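Local atomic coordinates of Blr3880 protein (Bradyrhizobium japonicum, PDB entry 2OOD), a protein that probably catalyses the zinc-dependent hydrolytic deamination of guanine to xanthine and ammonia, a step of purine degradation. Residues Ile8-Asp14 with Arg69-Pro73; Leu216-Gln220 with Val258-Leu264. All blocks are in the same frame, centred on the assembly; numbering follows the deposited sequence.

Contact 1 (Ile8-Asp14 with Arg69-Pro73); sequences IRGTFFD and RIIVP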
# COMPACT_ATOMS: atom_id res chain seq x y z
N ILE A 8 -0.77 20.37 27.17
CA ILE A 8 -0.69 18.97 26.77
C ILE A 8 0.65 18.37 27.17
O ILE A 8 1.71 18.94 26.90
CB ILE A 8 -0.89 18.80 25.25
CG1 ILE A 8 -2.34 19.14 24.88
CG2 ILE A 8 -0.59 17.37 24.84
CD1 ILE A 8 -2.69 20.59 25.01
N ARG A 9 0.59 17.22 27.82
CA ARG A 9 1.79 16.54 28.26
C ARG A 9 1.94 15.15 27.66
O ARG A 9 0.95 14.44 27.48
CB ARG A 9 1.79 16.42 29.78
CG ARG A 9 2.96 15.65 30.33
CD ARG A 9 2.84 15.45 31.81
NE ARG A 9 4.02 14.78 32.35
CZ ARG A 9 4.32 14.72 33.64
NH1 ARG A 9 3.52 15.28 34.53
NH2 ARG A 9 5.42 14.10 34.04
N GLY A 10 3.18 14.77 27.39
CA GLY A 10 3.46 13.46 26.83
C GLY A 10 4.71 13.47 25.97
O GLY A 10 5.47 14.44 25.98
N THR A 11 4.94 12.38 25.24
CA THR A 11 6.10 12.26 24.35
C THR A 11 5.85 13.02 23.03
O THR A 11 4.91 12.72 22.29
CB THR A 11 6.38 10.79 24.03
OG1 THR A 11 6.55 10.06 25.25
CG2 THR A 11 7.64 10.66 23.19
N PHE A 12 6.71 13.99 22.75
CA PHE A 12 6.60 14.81 21.54
C PHE A 12 7.74 14.60 20.54
O PHE A 12 8.89 14.37 20.92
CB PHE A 12 6.58 16.29 21.94
CG PHE A 12 5.29 16.74 22.54
CD1 PHE A 12 4.23 17.12 21.73
CD2 PHE A 12 5.14 16.80 23.92
CE1 PHE A 12 3.02 17.56 22.29
CE2 PHE A 12 3.93 17.24 24.49
CZ PHE A 12 2.88 17.62 23.67
N PHE A 13 7.40 14.70 19.25
CA PHE A 13 8.37 14.54 18.17
C PHE A 13 8.00 15.46 17.01
O PHE A 13 6.95 15.29 16.39
CB PHE A 13 8.38 13.08 17.68
CG PHE A 13 9.50 12.75 16.72
CD1 PHE A 13 10.66 12.12 17.16
CD2 PHE A 13 9.40 13.07 15.37
CE1 PHE A 13 11.70 11.81 16.27
CE2 PHE A 13 10.44 12.76 14.48
CZ PHE A 13 11.58 12.13 14.94
N ASP A 14 8.85 16.43 16.70
CA ASP A 14 8.57 17.32 15.58
C ASP A 14 9.88 17.78 14.93
O ASP A 14 10.96 17.36 15.34
CB ASP A 14 7.71 18.51 16.04
CG ASP A 14 8.42 19.45 16.99
OD1 ASP A 14 9.19 18.98 17.86
OD2 ASP A 14 8.19 20.67 16.88
N ARG A 69 1.86 7.59 23.93
CA ARG A 69 1.68 7.93 22.53
C ARG A 69 2.84 8.80 22.09
O ARG A 69 3.65 9.25 22.90
CB ARG A 69 0.38 8.72 22.36
CG ARG A 69 -0.88 8.00 22.80
CD ARG A 69 -1.26 6.91 21.83
NE ARG A 69 -2.51 6.24 22.19
CZ ARG A 69 -2.60 5.11 22.89
NH1 ARG A 69 -1.50 4.50 23.33
NH2 ARG A 69 -3.79 4.59 23.15
N ILE A 70 2.94 9.02 20.78
CA ILE A 70 3.96 9.90 20.25
C ILE A 70 3.16 11.03 19.62
O ILE A 70 2.46 10.82 18.63
CB ILE A 70 4.84 9.18 19.20
CG1 ILE A 70 5.57 8.01 19.85
CG2 ILE A 70 5.88 10.14 18.66
CD1 ILE A 70 6.55 7.33 18.95
N ILE A 71 3.22 12.21 20.22
CA ILE A 71 2.48 13.36 19.73
C ILE A 71 3.26 14.12 18.66
O ILE A 71 4.36 14.60 18.91
CB ILE A 71 2.13 14.34 20.88
CG1 ILE A 71 1.53 13.57 22.06
CG2 ILE A 71 1.13 15.38 20.41
CD1 ILE A 71 1.30 14.40 23.28
N VAL A 72 2.67 14.21 17.47
CA VAL A 72 3.31 14.90 16.36
C VAL A 72 2.37 15.96 15.80
O VAL A 72 1.17 15.94 16.10
CB VAL A 72 3.69 13.91 15.24
CG1 VAL A 72 4.65 12.86 15.77
CG2 VAL A 72 2.43 13.25 14.70
N PRO A 73 2.89 16.90 15.01
CA PRO A 73 2.03 17.94 14.43
C PRO A 73 0.99 17.34 13.50
O PRO A 73 1.20 16.26 12.95
CB PRO A 73 3.03 18.82 13.68
CG PRO A 73 4.24 18.72 14.53
CD PRO A 73 4.31 17.24 14.83
O HOH W 1 3.03 10.25 25.73
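Thr11 O accepts the backbone N-H of Ile71 at 2.7 Å (Ile71 N to Thr11 O), in a nearly straight bond with an N-H...O angle of 170°. Two residues on, Phe13 N donates to Ile71 O at 3.1 Å, so Ile71 is held through both its N-H and its carbonyl, in parallel register with Phe12. Just before this pairing the two backbones lie further apart and a water links them, accepting from Thr11 N and donating to Arg69 O. On the face of the sheet that carries Phe12, Ile71 lies alongside the aromatic ring. With CG1 anti to the carbonyl carbon (chi1 -49°) and the chain extended beyond it, Ile71 CD1 comes over the ring face, 3.9 Å from the Phe12 centroid, a CH-pi contact. Its other branch, Ile71 CG2, meets Phe12 CE1 at 3.4 Å, and CD1 also touches Ile8 CG2 at 3.9 Å. Phe48 and Phe398 make edge-to-face contacts with the same ring. Replacing Phe12 with an alanine would probably leave Ile71 CD1 without its aromatic surface and Phe48 and Phe398 without their shared ring partner. Strand 11-15 thus pairs in parallel with strand 70-81, which leads from the small beta domain of amidohydrolases into the TIM barrel.

Contact 2 (Leu216-Gln220 with Val258-Leu264); sequences LKACQ and VYEKFDL
The Phe262 ring is covered on both faces: Leu216 CB sits over its centre on one side, 3.8 Å from the centroid and 12° off the normal, in a CH-pi contact, while Lys261 CG of its own segment lies nearer the rim on the other. Two polar atoms reach the ring edge, Lys217 NZ in the ring plane and Gln220 OE1 close to it, the latter 3.7 Å from Phe262 CD1. The ring packs on helix 213-225 just where a Schellman motif ends helix 255-260: Leu264 N returns to Tyr259 O, Asp263 N to Glu260 O, and Asp263 takes positive phi. This joins two helices outside the beta strands of the amidohydrolase TIM barrel. Deeper in, Leu216 CD1 meets Val258 CG1 at 3.7 Å, the two side chains crossing at about a right angle, and Leu216 CD2 approaches the edge of the Tyr259 ring and Leu264 CD1. Leu264 CD2 rests against Cys219 CB at 4.0 Å. Toward solvent, a water accepts from both Lys217 NZ and Lys261 NZ, bridging like charges 5.7 Å apart; Lys261 NZ also pairs with Asp251. Gln220, extended with CG anti to its backbone N (chi1 174°), carries its amide past Phe262 O to Asp263. There Gln220 NE2 donates to Asp263 OD2 at 2.9 Å, the oxygen lying in the amide plane but met from above the carboxylate plane.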
# COMPACT_ATOMS: atom_id res chain seq x y z
N LEU A 216 -7.82 29.98 -18.28
CA LEU A 216 -6.54 30.23 -17.63
C LEU A 216 -6.26 31.73 -17.58
O LEU A 216 -5.58 32.21 -16.68
CB LEU A 216 -5.40 29.52 -18.37
CG LEU A 216 -5.40 27.99 -18.23
CD1 LEU A 216 -4.32 27.40 -19.11
CD2 LEU A 216 -5.16 27.62 -16.78
N LYS A 217 -6.79 32.46 -18.56
CA LYS A 217 -6.58 33.91 -18.58
C LYS A 217 -7.40 34.50 -17.42
O LYS A 217 -7.02 35.51 -16.81
CB LYS A 217 -7.01 34.50 -19.92
CG LYS A 217 -6.46 35.91 -20.15
CD LYS A 217 -6.78 36.47 -21.55
CE LYS A 217 -5.82 35.95 -22.66
NZ LYS A 217 -6.00 34.50 -23.06
N ALA A 218 -8.52 33.84 -17.11
CA ALA A 218 -9.39 34.26 -16.02
C ALA A 218 -8.66 34.04 -14.69
O ALA A 218 -8.71 34.90 -13.79
CB ALA A 218 -10.69 33.45 -16.05
N CYS A 219 -7.99 32.90 -14.56
CA CYS A 219 -7.24 32.58 -13.34
C CYS A 219 -6.15 33.61 -13.17
O CYS A 219 -5.84 34.02 -12.06
CB CYS A 219 -6.60 31.19 -13.44
SG CYS A 219 -7.77 29.84 -13.56
N GLN A 220 -5.58 34.02 -14.29
CA GLN A 220 -4.52 35.02 -14.29
C GLN A 220 -5.09 36.31 -13.70
O GLN A 220 -4.49 36.90 -12.79
CB GLN A 220 -4.02 35.26 -15.71
CG GLN A 220 -3.01 36.38 -15.85
CD GLN A 220 -2.49 36.53 -17.27
OE1 GLN A 220 -3.26 36.40 -18.24
NE2 GLN A 220 -1.20 36.81 -17.40
N VAL A 258 2.63 26.14 -19.95
CA VAL A 258 1.25 26.57 -20.12
C VAL A 258 0.84 27.50 -18.98
O VAL A 258 0.22 28.53 -19.21
CB VAL A 258 0.29 25.38 -20.15
CG1 VAL A 258 -1.14 25.87 -20.33
CG2 VAL A 258 0.68 24.43 -21.27
N TYR A 259 1.18 27.12 -17.75
CA TYR A 259 0.83 27.92 -16.58
C TYR A 259 1.67 29.18 -16.44
O TYR A 259 1.19 30.16 -15.87
CB TYR A 259 0.97 27.10 -15.29
CG TYR A 259 0.05 25.90 -15.25
CD1 TYR A 259 -1.32 26.05 -15.42
CD2 TYR A 259 0.55 24.63 -15.06
CE1 TYR A 259 -2.16 24.95 -15.41
CE2 TYR A 259 -0.28 23.52 -15.05
CZ TYR A 259 -1.64 23.69 -15.23
OH TYR A 259 -2.47 22.58 -15.25
N GLU A 260 2.90 29.17 -16.94
CA GLU A 260 3.76 30.35 -16.86
C GLU A 260 3.25 31.41 -17.83
O GLU A 260 3.38 32.61 -17.58
CB GLU A 260 5.20 29.99 -17.19
CG GLU A 260 5.91 29.16 -16.15
CD GLU A 260 7.20 28.57 -16.67
OE1 GLU A 260 7.16 27.82 -17.68
OE2 GLU A 260 8.27 28.85 -16.08
N LYS A 261 2.69 30.96 -18.94
CA LYS A 261 2.16 31.87 -19.95
C LYS A 261 1.13 32.79 -19.30
O LYS A 261 0.85 33.87 -19.81
CB LYS A 261 1.50 31.07 -21.09
CG LYS A 261 0.74 31.92 -22.11
CD LYS A 261 -0.03 31.06 -23.12
CE LYS A 261 -0.83 31.92 -24.10
NZ LYS A 261 -1.82 31.15 -24.94
N PHE A 262 0.58 32.36 -18.17
CA PHE A 262 -0.43 33.16 -17.49
C PHE A 262 -0.04 33.61 -16.08
O PHE A 262 -0.91 33.90 -15.26
CB PHE A 262 -1.74 32.38 -17.44
CG PHE A 262 -2.29 32.04 -18.79
CD1 PHE A 262 -3.11 32.95 -19.47
CD2 PHE A 262 -2.00 30.82 -19.40
CE1 PHE A 262 -3.64 32.64 -20.73
CE2 PHE A 262 -2.52 30.51 -20.67
CZ PHE A 262 -3.34 31.42 -21.33
N ASP A 263 1.26 33.66 -15.81
CA ASP A 263 1.78 34.09 -14.50
C ASP A 263 1.22 33.34 -13.29
O ASP A 263 1.14 33.91 -12.20
CB ASP A 263 1.53 35.58 -14.28
CG ASP A 263 2.09 36.43 -15.40
OD1 ASP A 263 3.31 36.31 -15.68
OD2 ASP A 263 1.32 37.22 -15.99
N LEU A 264 0.84 32.08 -13.47
CA LEU A 264 0.31 31.30 -12.37
C LEU A 264 1.43 30.68 -11.53
O LEU A 264 1.26 30.44 -10.33
CB LEU A 264 -0.61 30.21 -12.90
CG LEU A 264 -1.83 30.69 -13.68
CD1 LEU A 264 -2.66 29.49 -14.13
CD2 LEU A 264 -2.66 31.61 -12.81
O HOH W 2 -3.66 33.41 -24.59

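How the contacts relate
Contact 1 and contact 2 lie on opposite sides of the chain's centre, their own centres 42 Å apart and their nearest atoms about 27 Å apart, and they follow one another along the sequence. Contact 2 is the one near the catalytic pocket: the side chain of Tyr259 is about 8 Å from the bound guanine, about 11 Å from the zinc ion and about 5 Å from the side chain of His234, a zinc ligand whose backbone O is hydrogen-bonded to Tyr259 OH. Contact 1 lies away from these sites, yet strand 70-81, which starts within it, runs on to zinc ligands His79 and His81.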